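Local coordinates for cytoplasmic export protein 1 (Saccharomyces cerevisiae, PDB 3VWA) that takes part in nuclear tRNA export, where it may collect tRNA from export receptors at the nuclear pore complex and deliver aminoacylated tRNA to the translation machinery, at residues 340-343 with 344-348; 329-332 with 333-336; 459-462 with 463-467; 437-440 with 441-445. All blocks are in the same frame, centred on the assembly; numbering follows the deposited sequence.

How the contacts relate
The four contacts are short helical segments of about two turns, contact 1 taking in the start of its helix; all lie beyond the kinase-like domain, in the chain order contact 2, 1, 4, 3. They fall into two pairs. Contacts 2 and 1 lie on the successive helices 321-335 and 342-351, with centres 14 Å apart, and meet where Ile346 packs on Leu329 and Phe342 on Thr332. Contacts 4 and 3 lie on helices 433-446 and 454-469, centres 11 Å apart, joined by Phe465 against Val440 and Ser444. About 31 Å separates the centres of contacts 1 and 4. Such helix-on-helix contacts build the HEAT-type solenoid of this tRNA-export factor, to which contacts 1 and 2 probably also belong.

Contact 1: 340-343 with 344-348; sequences VGFN and DLITQ
Ile346 lies side by side with Phe342 one turn back, where helix 342-351 begins. From its CB, 3.7 Å from Phe342 O, the chain runs to CG1, which has the carbonyl carbon opposite it across the CA–CB bond (chi1 -71°). That rotation carries CG1 over one face of the Phe342 ring, 4.0 Å from the centroid and 16° off the ring normal, a CH-pi contact displaced toward the rim at CZ. Its tip, CD1, continues past CZ at 4.1 Å and ends against Leu329 of helix 321-335. The ring also meets that of Phe338.

The polar side of the turn is carried by Asn343 and Thr347. Asn343 O accepts two donors, Thr347 N at 3.1 Å and Thr347 OG1 at the same distance, from opposite faces of the carbonyl plane. The Asn343 side chain folds back over its own backbone, and OD1 takes a weak bond from Asp344 N, bent to 121° at the hydrogen. Its ND2 turns to Glu376, while Asp344 OD1 forms a salt bridge with Arg380, both partners on helix 374-387. Gly341 occupies the N-cap with a positive phi, where a side chain would jam against the preceding carbonyl O, and Leu345 N bonds to Gly341 O at 2.9 Å.

Carbon surfaces thus face helix 321-335 and, through Ile346 on Ile381, helix 374-387, to which Asn343 and Asp344 add polar ties; there Arg380 would probably help to stabilise the negative charge of Asp344.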
loop_
_atom_site.group_PDB
_atom_site.type_symbol
_atom_site.label_atom_id
_atom_site.label_comp_id
_atom_site.label_asym_id
_atom_site.label_seq_id
_atom_site.Cartn_x
_atom_site.Cartn_y
_atom_site.Cartn_z
ATOM N N VAL A 340 0.265 0.335 -11.212
ATOM C CA VAL A 340 0.014 0.978 -12.496
ATOM C C VAL A 340 -1.393 0.631 -12.938
ATOM O O VAL A 340 -1.769 -0.520 -12.980
ATOM C CB VAL A 340 1.119 0.634 -13.547
ATOM C CG1 VAL A 340 0.678 0.916 -14.977
ATOM C CG2 VAL A 340 2.357 1.453 -13.258
ATOM N N GLY A 341 -2.192 1.653 -13.210
ATOM C CA GLY A 341 -3.552 1.439 -13.685
ATOM C C GLY A 341 -4.599 1.359 -12.590
ATOM O O GLY A 341 -5.783 1.191 -12.887
ATOM N N PHE A 342 -4.175 1.447 -11.326
ATOM C CA PHE A 342 -5.096 1.571 -10.224
ATOM C C PHE A 342 -6.142 2.640 -10.585
ATOM O O PHE A 342 -7.368 2.434 -10.502
ATOM C CB PHE A 342 -4.280 1.998 -9.006
ATOM C CG PHE A 342 -5.087 2.123 -7.757
ATOM C CD1 PHE A 342 -5.708 1.010 -7.203
ATOM C CD2 PHE A 342 -5.240 3.350 -7.142
ATOM C CE1 PHE A 342 -6.479 1.128 -6.066
ATOM C CE2 PHE A 342 -5.995 3.472 -5.981
ATOM C CZ PHE A 342 -6.608 2.353 -5.445
ATOM N N ASN A 343 -5.652 3.782 -11.041
ATOM C CA ASN A 343 -6.534 4.824 -11.507
ATOM C C ASN A 343 -7.616 4.275 -12.456
ATOM O O ASN A 343 -8.795 4.572 -12.249
ATOM C CB ASN A 343 -5.725 5.998 -12.115
ATOM C CG ASN A 343 -5.086 5.673 -13.495
ATOM O OD1 ASN A 343 -4.969 4.501 -13.915
ATOM N ND2 ASN A 343 -4.681 6.735 -14.213
ATOM N N ASP A 344 -7.238 3.434 -13.448
ATOM C CA ASP A 344 -8.221 2.860 -14.384
ATOM C C ASP A 344 -9.148 1.874 -13.726
ATOM O O ASP A 344 -10.322 1.798 -14.080
ATOM C CB ASP A 344 -7.534 2.217 -15.609
ATOM C CG ASP A 344 -6.773 3.225 -16.451
ATOM O OD1 ASP A 344 -7.051 4.443 -16.352
ATOM O OD2 ASP A 344 -5.878 2.817 -17.212
ATOM N N LEU A 345 -8.640 1.170 -12.714
ATOM C CA LEU A 345 -9.412 0.199 -11.955
ATOM C C LEU A 345 -10.552 0.888 -11.233
ATOM O O LEU A 345 -11.692 0.447 -11.278
ATOM C CB LEU A 345 -8.500 -0.518 -10.948
ATOM C CG LEU A 345 -9.079 -1.821 -10.333
ATOM C CD1 LEU A 345 -7.958 -2.809 -10.074
ATOM C CD2 LEU A 345 -9.834 -1.590 -9.037
ATOM N N ILE A 346 -10.230 2.012 -10.609
ATOM C CA ILE A 346 -11.168 2.730 -9.770
ATOM C C ILE A 346 -12.217 3.367 -10.666
ATOM O O ILE A 346 -13.383 3.293 -10.372
ATOM C CB ILE A 346 -10.446 3.770 -8.891
ATOM C CG1 ILE A 346 -9.631 3.048 -7.809
ATOM C CG2 ILE A 346 -11.412 4.805 -8.321
ATOM C CD1 ILE A 346 -10.445 2.324 -6.769
ATOM N N THR A 347 -11.787 3.915 -11.793
ATOM C CA THR A 347 -12.726 4.401 -12.857
ATOM C C THR A 347 -13.763 3.392 -13.330
ATOM O O THR A 347 -14.968 3.680 -13.388
ATOM C CB THR A 347 -11.943 4.904 -14.072
ATOM O OG1 THR A 347 -11.166 6.014 -13.649
ATOM C CG2 THR A 347 -12.894 5.378 -15.202
ATOM N N GLN A 348 -13.285 2.199 -13.653
ATOM C CA GLN A 348 -14.098 1.096 -14.128
ATOM C C GLN A 348 -15.089 0.694 -13.054
ATOM O O GLN A 348 -16.295 0.429 -13.295
ATOM C CB GLN A 348 -13.117 -0.060 -14.396
ATOM C CG GLN A 348 -13.172 -0.689 -15.780
ATOM C CD GLN A 348 -12.739 -2.164 -15.760
ATOM O OE1 GLN A 348 -11.864 -2.575 -14.986
ATOM N NE2 GLN A 348 -13.380 -2.971 -16.599
#

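Contact 2: 329-332 with 333-336; sequences LDLT and SETN
Leu331 O is gripped twice by Thr335, through OG1 at 2.7 Å and through the backbone N at 3.0 Å. The hydroxyl reaches it tilted 20° from the carbonyl plane, whereas the amide stands farther out of that plane. OG1 sits between the backbone N and the carbonyl carbon of its own residue (chi1 55°), which turns it back along the helix; it also bonds with the hydroxyl of Thr337. An alanine here would keep the amide bond but would probably cost Leu331 O its second donor and leave the Thr337 hydroxyl without this mate. Beyond Thr335 the chain leaves helical geometry at Asn336, with positive phi (44°), and closes the helix in a Schellman motif.

On another side, Asp330 and Glu334 stand one turn apart, with Asp330 OD2 and Glu334 OE1 separated by 4.8 Å. The likeness of charge is probably offset by Arg273, which forms salt bridges with both carboxylates; Tyr269 adds a hydrogen bond to Asp330.

This last turn of helix 321-335 is wedged among other helices: Leu329 faces helix 355-368, Leu331 and Thr332 pack against Ile289 of helix 283-303, and Thr332 also touches Phe342 of helix 342-351.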
loop_
_atom_site.group_PDB
_atom_site.type_symbol
_atom_site.label_atom_id
_atom_site.label_comp_id
_atom_site.label_asym_id
_atom_site.label_seq_id
_atom_site.Cartn_x
_atom_site.Cartn_y
_atom_site.Cartn_z
ATOM N N LEU A 329 -8.484 -2.026 -1.743
ATOM C CA LEU A 329 -8.618 -0.638 -1.237
ATOM C C LEU A 329 -8.026 -0.524 0.139
ATOM O O LEU A 329 -7.353 0.464 0.423
ATOM C CB LEU A 329 -10.077 -0.164 -1.146
ATOM C CG LEU A 329 -10.832 0.041 -2.440
ATOM C CD1 LEU A 329 -12.342 0.129 -2.158
ATOM C CD2 LEU A 329 -10.244 1.265 -3.126
ATOM N N ASP A 330 -8.297 -1.525 0.971
ATOM C CA ASP A 330 -7.644 -1.658 2.286
ATOM C C ASP A 330 -6.137 -1.755 2.188
ATOM O O ASP A 330 -5.424 -0.958 2.765
ATOM C CB ASP A 330 -8.165 -2.877 3.087
ATOM C CG ASP A 330 -7.494 -3.006 4.486
ATOM O OD1 ASP A 330 -7.435 -4.132 5.028
ATOM O OD2 ASP A 330 -7.050 -1.990 5.078
ATOM N N LEU A 331 -5.626 -2.723 1.447
ATOM C CA LEU A 331 -4.183 -2.966 1.513
ATOM C C LEU A 331 -3.357 -1.890 0.811
ATOM O O LEU A 331 -2.219 -1.652 1.213
ATOM C CB LEU A 331 -3.833 -4.344 0.980
ATOM C CG LEU A 331 -4.329 -5.519 1.821
ATOM C CD1 LEU A 331 -3.916 -6.779 1.105
ATOM C CD2 LEU A 331 -3.777 -5.489 3.249
ATOM N N THR A 332 -3.905 -1.310 -0.261
ATOM C CA THR A 332 -3.215 -0.248 -1.024
ATOM C C THR A 332 -3.098 0.947 -0.098
ATOM O O THR A 332 -2.019 1.515 0.040
ATOM C CB THR A 332 -3.939 0.217 -2.326
ATOM O OG1 THR A 332 -5.336 0.381 -2.099
ATOM C CG2 THR A 332 -3.754 -0.792 -3.493
ATOM N N SER A 333 -4.189 1.290 0.564
ATOM C CA SER A 333 -4.175 2.396 1.509
ATOM C C SER A 333 -3.194 2.125 2.644
ATOM O O SER A 333 -2.364 2.967 2.943
ATOM C CB SER A 333 -5.567 2.671 2.073
ATOM O OG SER A 333 -5.476 3.521 3.221
ATOM N N GLU A 334 -3.288 0.945 3.262
ATOM C CA GLU A 334 -2.449 0.643 4.392
ATOM C C GLU A 334 -0.969 0.773 4.029
ATOM O O GLU A 334 -0.182 1.281 4.827
ATOM C CB GLU A 334 -2.727 -0.754 4.964
ATOM C CG GLU A 334 -1.811 -1.024 6.161
ATOM C CD GLU A 334 -1.694 -2.503 6.514
ATOM O OE1 GLU A 334 -2.713 -3.129 6.856
ATOM O OE2 GLU A 334 -0.575 -3.046 6.479
ATOM N N THR A 335 -0.599 0.324 2.827
ATOM C CA THR A 335 0.803 0.303 2.417
ATOM C C THR A 335 1.153 1.572 1.650
ATOM O O THR A 335 2.275 1.737 1.180
ATOM C CB THR A 335 1.126 -0.895 1.499
ATOM O OG1 THR A 335 0.239 -0.905 0.361
ATOM C CG2 THR A 335 1.017 -2.226 2.252
ATOM N N ASN A 336 0.183 2.452 1.466
ATOM C CA ASN A 336 0.423 3.595 0.613
ATOM C C ASN A 336 1.165 3.262 -0.709
ATOM O O ASN A 336 2.075 3.986 -1.097
ATOM C CB ASN A 336 1.161 4.699 1.391
ATOM C CG ASN A 336 1.081 6.042 0.693
ATOM O OD1 ASN A 336 0.067 6.362 0.075
ATOM N ND2 ASN A 336 2.157 6.830 0.766
#

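Contact 3: 459-462 with 463-467; sequences NILA and TAFTK
Thr463 and Thr466 each send a hydroxyl back to a carbonyl oxygen four residues earlier in helix 454-469. Thr463 OG1 donates to Asn459 O at 2.7 Å, and Thr466 OG1 does the same to Ala462 O, also at 2.7 Å. Each threonine adds its own backbone N to the same acceptor, Thr463 N at 3.0 Å from Asn459 O, the two donors coming from opposite faces of the carbonyl plane. Both hydroxyls are swung beside their backbone N (chi1 -51° and -65°), the rotation that points them back down the helix. Asn459 OD1 bonds to Lys499 of helix 493-504.

The helix lies between the two HEAT repeats (381-419 and 494-530), in a stack of helices consistent with that fold. Helix 493-504, which opens the second repeat, covers Ala462 and Thr466 through Val503.

Apolar contact is concentrated on Phe465. Its CE2 lies 3.9 Å from Leu461 CB, and CD2 comes 3.1 Å from Leu461 O, the ring meeting that carbonyl obliquely. Farther off, the ring packs on Val440 and Ser444 of helix 433-446, on Leu484 and Ser487 of helix 474-487, and on Val503. A serine in its place would probably open a gap among these helices and strip Val440 and Leu484 of their aromatic cover. Ala464, pointing elsewhere around the helix, sets its methyl group against Ile443.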
loop_
_atom_site.group_PDB
_atom_site.type_symbol
_atom_site.label_atom_id
_atom_site.label_comp_id
_atom_site.label_asym_id
_atom_site.label_seq_id
_atom_site.Cartn_x
_atom_site.Cartn_y
_atom_site.Cartn_z
ATOM N N ASN A 459 -28.045 34.783 -1.098
ATOM C CA ASN A 459 -29.287 34.327 -1.792
ATOM C C ASN A 459 -29.442 32.817 -1.809
ATOM O O ASN A 459 -30.497 32.311 -1.585
ATOM C CB ASN A 459 -29.315 34.824 -3.251
ATOM C CG ASN A 459 -29.478 36.309 -3.336
ATOM O OD1 ASN A 459 -29.870 36.943 -2.345
ATOM N ND2 ASN A 459 -29.201 36.891 -4.516
ATOM N N ILE A 460 -28.362 32.117 -2.080
ATOM C CA ILE A 460 -28.327 30.676 -1.947
ATOM C C ILE A 460 -28.726 30.155 -0.570
ATOM O O ILE A 460 -29.539 29.229 -0.444
ATOM C CB ILE A 460 -26.924 30.184 -2.318
ATOM C CG1 ILE A 460 -26.724 30.365 -3.832
ATOM C CG2 ILE A 460 -26.705 28.751 -1.817
ATOM C CD1 ILE A 460 -25.286 30.123 -4.238
ATOM N N LEU A 461 -28.172 30.757 0.467
ATOM C CA LEU A 461 -28.515 30.293 1.799
ATOM C C LEU A 461 -29.965 30.613 2.156
ATOM O O LEU A 461 -30.711 29.719 2.659
ATOM C CB LEU A 461 -27.546 30.878 2.852
ATOM C CG LEU A 461 -26.114 30.308 2.757
ATOM C CD1 LEU A 461 -25.084 31.108 3.559
ATOM C CD2 LEU A 461 -26.065 28.792 3.043
ATOM N N ALA A 462 -30.372 31.870 1.918
ATOM C CA ALA A 462 -31.747 32.290 2.306
ATOM C C ALA A 462 -32.756 31.415 1.632
ATOM O O ALA A 462 -33.726 30.988 2.271
ATOM C CB ALA A 462 -32.046 33.761 2.018
ATOM N N THR A 463 -32.538 31.151 0.337
ATOM C CA THR A 463 -33.476 30.313 -0.435
ATOM C C THR A 463 -33.543 28.850 0.090
ATOM O O THR A 463 -34.613 28.246 0.183
ATOM C CB THR A 463 -33.093 30.246 -1.936
ATOM O OG1 THR A 463 -32.900 31.564 -2.476
ATOM C CG2 THR A 463 -34.174 29.494 -2.736
ATOM N N ALA A 464 -32.392 28.268 0.363
ATOM C CA ALA A 464 -32.341 26.894 0.829
ATOM C C ALA A 464 -32.982 26.764 2.212
ATOM O O ALA A 464 -33.688 25.781 2.477
ATOM C CB ALA A 464 -30.892 26.407 0.856
ATOM N N PHE A 465 -32.730 27.738 3.096
ATOM C CA PHE A 465 -33.311 27.697 4.446
ATOM C C PHE A 465 -34.835 27.943 4.462
ATOM O O PHE A 465 -35.576 27.329 5.224
ATOM C CB PHE A 465 -32.639 28.748 5.337
ATOM C CG PHE A 465 -31.196 28.465 5.665
ATOM C CD1 PHE A 465 -30.756 27.179 5.969
ATOM C CD2 PHE A 465 -30.283 29.501 5.732
ATOM C CE1 PHE A 465 -29.419 26.928 6.303
ATOM C CE2 PHE A 465 -28.971 29.256 6.079
ATOM C CZ PHE A 465 -28.536 27.970 6.361
ATOM N N THR A 466 -35.299 28.863 3.642
ATOM C CA THR A 466 -36.740 29.129 3.463
ATOM C C THR A 466 -37.486 27.861 3.003
ATOM O O THR A 466 -38.518 27.490 3.588
ATOM C CB THR A 466 -36.914 30.220 2.400
ATOM O OG1 THR A 466 -36.345 31.448 2.879
ATOM C CG2 THR A 466 -38.388 30.437 2.017
ATOM N N LYS A 467 -36.931 27.191 1.983
ATOM C CA LYS A 467 -37.456 25.896 1.520
ATOM C C LYS A 467 -37.584 24.847 2.625
ATOM O O LYS A 467 -38.633 24.238 2.774
ATOM C CB LYS A 467 -36.597 25.369 0.355
ATOM C CG LYS A 467 -37.154 24.187 -0.428
ATOM C CD LYS A 467 -38.630 24.273 -0.721
ATOM C CE LYS A 467 -38.961 23.414 -1.936
ATOM N NZ LYS A 467 -40.250 22.710 -1.733
#

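Contact 4: 437-440 with 441-445; sequences TWTV and IIISK
Trp438 crosses obliquely to Ile441, and the meeting is made by the six-membered ring of the indole: CZ3 is 4.1 Å from Ile441 CG2, and CE3 lies equally near that methyl. Ile441 puts CG2 anti to its backbone N, which leaves CG1 beside the N (chi1 -55°) and running back to within 3.4 Å of Thr437 O. One isoleucine thus spends its two branches differently, the methyl on the indole and the ethyl on the preceding turn of backbone. Ile442 approaches the same indole from another direction, its CD1 at the ring edge, near the plane, 4.2 Å from CE3. Leu398 and Lys402 of helix 394-407 also touch the indole.

Thr439 and Ile443 form the next pair. The threonine methyl, CG2, is anti to the backbone N and meets Ile443 CD1 at 3.7 Å, while OG1, on the other branch, bonds to Ile435 O and to the hydroxyl of Thr427. Ile443 extends beyond CG1 (chi2 167°), unlike the bent chains of Ile441 and Ile442, and this straight run carries its CD1 to the methyl; the side chain also packs on Leu424 of helix 413-427.

Ser444 OG turns back beside its own N and donates to Val440 O at 2.8 Å; Ser444 N reaches that oxygen from the opposite face of the carbonyl plane at 3.0 Å.

The Thr439 and Ser444 hydroxyls therefore both use carbonyls of their own helix, with Thr427 as a second partner for Thr439, which probably eases the placing of such residues next to the apolar packing between helices.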
loop_
_atom_site.group_PDB
_atom_site.type_symbol
_atom_site.label_atom_id
_atom_site.label_comp_id
_atom_site.label_asym_id
_atom_site.label_seq_id
_atom_site.Cartn_x
_atom_site.Cartn_y
_atom_site.Cartn_z
ATOM N N THR A 437 -33.226 16.517 5.136
ATOM C CA THR A 437 -32.547 17.033 6.332
ATOM C C THR A 437 -31.063 17.287 5.998
ATOM O O THR A 437 -30.542 18.405 6.210
ATOM C CB THR A 437 -32.718 16.046 7.528
ATOM O OG1 THR A 437 -34.118 15.782 7.738
ATOM C CG2 THR A 437 -32.131 16.596 8.858
ATOM N N TRP A 438 -30.393 16.279 5.437
ATOM C CA TRP A 438 -28.964 16.376 5.157
ATOM C C TRP A 438 -28.668 17.359 4.029
ATOM O O TRP A 438 -27.623 18.018 4.061
ATOM C CB TRP A 438 -28.331 15.010 4.875
ATOM C CG TRP A 438 -27.880 14.323 6.129
ATOM C CD1 TRP A 438 -28.587 13.399 6.886
ATOM C CD2 TRP A 438 -26.652 14.557 6.870
ATOM N NE1 TRP A 438 -27.880 13.024 7.999
ATOM C CE2 TRP A 438 -26.723 13.699 8.065
ATOM C CE3 TRP A 438 -25.552 15.394 6.705
ATOM C CZ2 TRP A 438 -25.705 13.659 8.998
ATOM C CZ3 TRP A 438 -24.536 15.352 7.668
ATOM C CH2 TRP A 438 -24.614 14.513 8.785
ATOM N N THR A 439 -29.555 17.470 3.037
ATOM C CA THR A 439 -29.307 18.416 1.957
ATOM C C THR A 439 -29.061 19.847 2.429
ATOM O O THR A 439 -28.161 20.523 1.923
ATOM C CB THR A 439 -30.456 18.450 0.909
ATOM O OG1 THR A 439 -30.595 17.147 0.328
ATOM C CG2 THR A 439 -30.133 19.475 -0.226
ATOM N N VAL A 440 -29.861 20.308 3.385
ATOM C CA VAL A 440 -29.684 21.679 3.867
ATOM C C VAL A 440 -28.347 21.889 4.655
ATOM O O VAL A 440 -27.727 22.978 4.599
ATOM C CB VAL A 440 -30.985 22.228 4.583
ATOM C CG1 VAL A 440 -31.257 21.553 5.918
ATOM C CG2 VAL A 440 -30.923 23.731 4.781
ATOM N N ILE A 441 -27.937 20.841 5.359
ATOM C CA ILE A 441 -26.640 20.748 6.071
ATOM C C ILE A 441 -25.542 20.837 5.030
ATOM O O ILE A 441 -24.688 21.710 5.121
ATOM C CB ILE A 441 -26.537 19.438 6.900
ATOM C CG1 ILE A 441 -27.717 19.325 7.866
ATOM C CG2 ILE A 441 -25.257 19.367 7.720
ATOM C CD1 ILE A 441 -27.711 20.356 8.988
ATOM N N ILE A 442 -25.636 20.021 3.970
ATOM C CA ILE A 442 -24.568 20.006 2.947
ATOM C C ILE A 442 -24.477 21.343 2.206
ATOM O O ILE A 442 -23.353 21.821 1.883
ATOM C CB ILE A 442 -24.724 18.824 1.921
ATOM C CG1 ILE A 442 -24.551 17.425 2.570
ATOM C CG2 ILE A 442 -23.764 18.956 0.781
ATOM C CD1 ILE A 442 -23.405 17.355 3.606
ATOM N N ILE A 443 -25.643 21.915 1.880
ATOM C CA ILE A 443 -25.636 23.205 1.224
ATOM C C ILE A 443 -24.967 24.297 2.133
ATOM O O ILE A 443 -24.246 25.133 1.620
ATOM C CB ILE A 443 -27.046 23.680 0.857
ATOM C CG1 ILE A 443 -27.601 22.807 -0.249
ATOM C CG2 ILE A 443 -27.022 25.184 0.498
ATOM C CD1 ILE A 443 -29.097 23.009 -0.452
ATOM N N SER A 444 -25.239 24.287 3.447
ATOM C CA SER A 444 -24.609 25.232 4.353
ATOM C C SER A 444 -23.128 25.045 4.351
ATOM O O SER A 444 -22.359 26.005 4.222
ATOM C CB SER A 444 -25.089 24.996 5.768
ATOM O OG SER A 444 -26.462 25.183 5.812
ATOM N N LYS A 445 -22.735 23.778 4.439
ATOM C CA LYS A 445 -21.355 23.390 4.432
ATOM C C LYS A 445 -20.585 23.954 3.245
ATOM O O LYS A 445 -19.534 24.571 3.442
ATOM C CB LYS A 445 -21.260 21.872 4.561
ATOM C CG LYS A 445 -19.901 21.346 4.949
ATOM C CD LYS A 445 -20.000 19.967 5.605
ATOM C CE LYS A 445 -18.628 19.316 5.568
ATOM N NZ LYS A 445 -18.625 17.813 5.643
#